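Local atomic coordinates of oligopeptide ABC transporter, periplasmic oligopeptide-binding protein, putative (Thermotoga maritima MSB8, PDB entry 5IPW), a protein that probably binds oligopeptides in the periplasm and hands them to an ABC transporter for import. Residues V119-D123 and L236-S240. Numbering follows the deposited sequence.
Sequences VKWSD and LPTLS
Leu239 lies against one face of the Trp121 indole, its CG 4.0 Å from the centroid of the six-membered ring, a CH-pi contact displaced toward the ring's rim. CG of Trp121 stands anti to its own carbonyl carbon (chi1 -67°), which carries the benzo half of the indole across to the other loop. The leucine CD1 continues over Trp121 CH2, while its CD2 meets Val119 CG1 at 4.0 Å, the two side chains crossing at about a right angle. Tyr127 and His193 also pack on the indole, whose NE1 is hydrogen-bonded to Asp131 OD2. With an alanine in place of Trp121, Leu239 would probably lose the surface it rests on and Asp131 its indole donor. The contact joins two irregular loops of a family 5 solute-binding protein, one leading from strand 110-115 to helix 129-140, the other entering strand 242-244. On the other side of the indole plane, Pro237 packs at the base of the side chain, its CB 4.0 Å from Trp121 CB and its CG beside the carboxylate of Asp123, whose OD2 is hydrogen-bonded to His193 NE2. At the polar edge, Ser122 and Thr238 grip each other twice. Thr238 N donates to Ser122 OG over 2.8 Å, at 155°. Ser122 N gives Thr238 O a more bent bond of 2.9 Å, at 132°. Thr238 OG1 accepts from Ser240 N at 3.0 Å, closing an ST turn.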
ATOM      1  N   VAL A 119       0.222 -11.639  26.883  1.00 40.41           N
ATOM      2  CA  VAL A 119      -0.795 -11.309  25.900  1.00 39.05           C
ATOM      3  C   VAL A 119      -1.762 -12.475  25.785  1.00 39.23           C
ATOM      4  O   VAL A 119      -1.352 -13.626  25.647  1.00 39.26           O
ATOM      5  CB  VAL A 119      -0.208 -11.021  24.508  1.00 39.27           C
ATOM      6  CG1 VAL A 119      -1.319 -10.945  23.467  1.00 39.86           C
ATOM      7  CG2 VAL A 119       0.585  -9.726  24.516  1.00 38.84           C
ATOM      8  N   LYS A 120      -3.048 -12.161  25.823  1.00 39.07           N
ATOM      9  CA  LYS A 120      -4.074 -13.168  25.711  1.00 40.55           C
ATOM     10  C   LYS A 120      -4.946 -12.903  24.493  1.00 37.89           C
ATOM     11  O   LYS A 120      -5.169 -11.753  24.126  1.00 36.28           O
ATOM     12  CB  LYS A 120      -4.905 -13.201  27.000  1.00 45.03           C
ATOM     13  CG  LYS A 120      -4.188 -13.893  28.155  1.00 49.20           C
ATOM     14  CD  LYS A 120      -4.747 -13.510  29.522  1.00 54.42           C
ATOM     15  CE  LYS A 120      -3.719 -12.805  30.408  1.00 59.51           C
ATOM     16  NZ  LYS A 120      -3.275 -11.479  29.894  1.00 61.28           N
ATOM     17  N   TRP A 121      -5.412 -13.980  23.864  1.00 36.18           N
ATOM     18  CA  TRP A 121      -6.431 -13.903  22.814  1.00 35.61           C
ATOM     19  C   TRP A 121      -7.728 -13.349  23.385  1.00 35.26           C
ATOM     20  O   TRP A 121      -7.901 -13.300  24.603  1.00 35.35           O
ATOM     21  CB  TRP A 121      -6.707 -15.290  22.220  1.00 35.04           C
ATOM     22  CG  TRP A 121      -5.562 -15.865  21.451  1.00 34.45           C
ATOM     23  CD1 TRP A 121      -4.567 -16.668  21.932  1.00 33.49           C
ATOM     24  CD2 TRP A 121      -5.293 -15.685  20.061  1.00 33.03           C
ATOM     25  NE1 TRP A 121      -3.692 -16.991  20.928  1.00 32.18           N
ATOM     26  CE2 TRP A 121      -4.110 -16.399  19.768  1.00 32.05           C
ATOM     27  CE3 TRP A 121      -5.929 -14.983  19.035  1.00 32.34           C
ATOM     28  CZ2 TRP A 121      -3.556 -16.434  18.488  1.00 31.20           C
ATOM     29  CZ3 TRP A 121      -5.379 -15.017  17.766  1.00 31.34           C
ATOM     30  CH2 TRP A 121      -4.201 -15.731  17.505  1.00 32.34           C
ATOM     31  N   SER A 122      -8.650 -12.962  22.503  1.00 35.81           N
ATOM     32  CA  SER A 122      -9.917 -12.331  22.914  1.00 36.04           C
ATOM     33  C   SER A 122     -10.821 -13.213  23.793  1.00 35.25           C
ATOM     34  O   SER A 122     -11.719 -12.709  24.459  1.00 36.88           O
ATOM     35  CB  SER A 122     -10.686 -11.845  21.686  1.00 36.28           C
ATOM     36  OG  SER A 122     -10.971 -12.915  20.801  1.00 37.40           O
ATOM     37  N   ASP A 123     -10.576 -14.516  23.802  1.00 36.41           N
ATOM     38  CA  ASP A 123     -11.275 -15.438  24.704  1.00 38.57           C
ATOM     39  C   ASP A 123     -10.540 -15.694  26.024  1.00 40.22           C
ATOM     40  O   ASP A 123     -11.040 -16.442  26.862  1.00 38.95           O
ATOM     41  CB  ASP A 123     -11.514 -16.790  24.012  1.00 39.74           C
ATOM     42  CG  ASP A 123     -10.226 -17.584  23.789  1.00 38.61           C
ATOM     43  OD1 ASP A 123      -9.131 -16.999  23.816  1.00 37.15           O
ATOM     44  OD2 ASP A 123     -10.312 -18.807  23.567  1.00 41.30           O
ATOM     45  N   LEU A 236     -14.245 -17.162  16.616  1.00 37.91           N
ATOM     46  CA  LEU A 236     -12.804 -17.166  16.381  1.00 37.44           C
ATOM     47  C   LEU A 236     -12.055 -16.212  17.334  1.00 37.50           C
ATOM     48  O   LEU A 236     -12.256 -15.005  17.280  1.00 38.50           O
ATOM     49  CB  LEU A 236     -12.537 -16.769  14.932  1.00 36.30           C
ATOM     50  CG  LEU A 236     -11.084 -16.700  14.491  1.00 36.96           C
ATOM     51  CD1 LEU A 236     -10.469 -18.079  14.592  1.00 39.21           C
ATOM     52  CD2 LEU A 236     -10.959 -16.163  13.072  1.00 37.14           C
ATOM     53  N   PRO A 237     -11.185 -16.748  18.208  1.00 37.45           N
ATOM     54  CA  PRO A 237     -10.380 -15.858  19.045  1.00 36.55           C
ATOM     55  C   PRO A 237      -9.509 -14.959  18.201  1.00 33.99           C
ATOM     56  O   PRO A 237      -9.020 -15.388  17.153  1.00 33.51           O
ATOM     57  CB  PRO A 237      -9.501 -16.823  19.845  1.00 37.31           C
ATOM     58  CG  PRO A 237     -10.283 -18.084  19.887  1.00 38.43           C
ATOM     59  CD  PRO A 237     -10.950 -18.161  18.545  1.00 38.65           C
ATOM     60  N   THR A 238      -9.314 -13.731  18.656  1.00 31.86           N
ATOM     61  CA  THR A 238      -8.604 -12.738  17.864  1.00 32.59           C
ATOM     62  C   THR A 238      -7.666 -11.873  18.721  1.00 32.68           C
ATOM     63  O   THR A 238      -7.840 -11.763  19.941  1.00 32.47           O
ATOM     64  CB  THR A 238      -9.606 -11.841  17.094  1.00 31.86           C
ATOM     65  OG1 THR A 238      -8.904 -10.888  16.281  1.00 33.17           O
ATOM     66  CG2 THR A 238     -10.500 -11.096  18.045  1.00 31.22           C
ATOM     67  N   LEU A 239      -6.678 -11.278  18.049  1.00 32.31           N
ATOM     68  CA  LEU A 239      -5.785 -10.281  18.639  1.00 33.23           C
ATOM     69  C   LEU A 239      -6.186  -8.857  18.248  1.00 33.21           C
ATOM     70  O   LEU A 239      -5.550  -7.887  18.663  1.00 34.22           O
ATOM     71  CB  LEU A 239      -4.336 -10.559  18.212  1.00 33.80           C
ATOM     72  CG  LEU A 239      -3.767 -11.882  18.756  1.00 34.61           C
ATOM     73  CD1 LEU A 239      -2.479 -12.279  18.065  1.00 35.44           C
ATOM     74  CD2 LEU A 239      -3.537 -11.812  20.252  1.00 34.57           C
ATOM     75  N   SER A 240      -7.247  -8.725  17.457  1.00 33.00           N
ATOM     76  CA  SER A 240      -7.678  -7.412  16.971  1.00 31.24           C
ATOM     77  C   SER A 240      -8.332  -6.565  18.066  1.00 30.37           C
ATOM     78  O   SER A 240      -8.847  -7.098  19.049  1.00 29.54           O
ATOM     79  CB  SER A 240      -8.656  -7.585  15.810  1.00 30.60           C
ATOM     80  OG  SER A 240      -8.007  -8.122  14.682  1.00 28.62           O
TER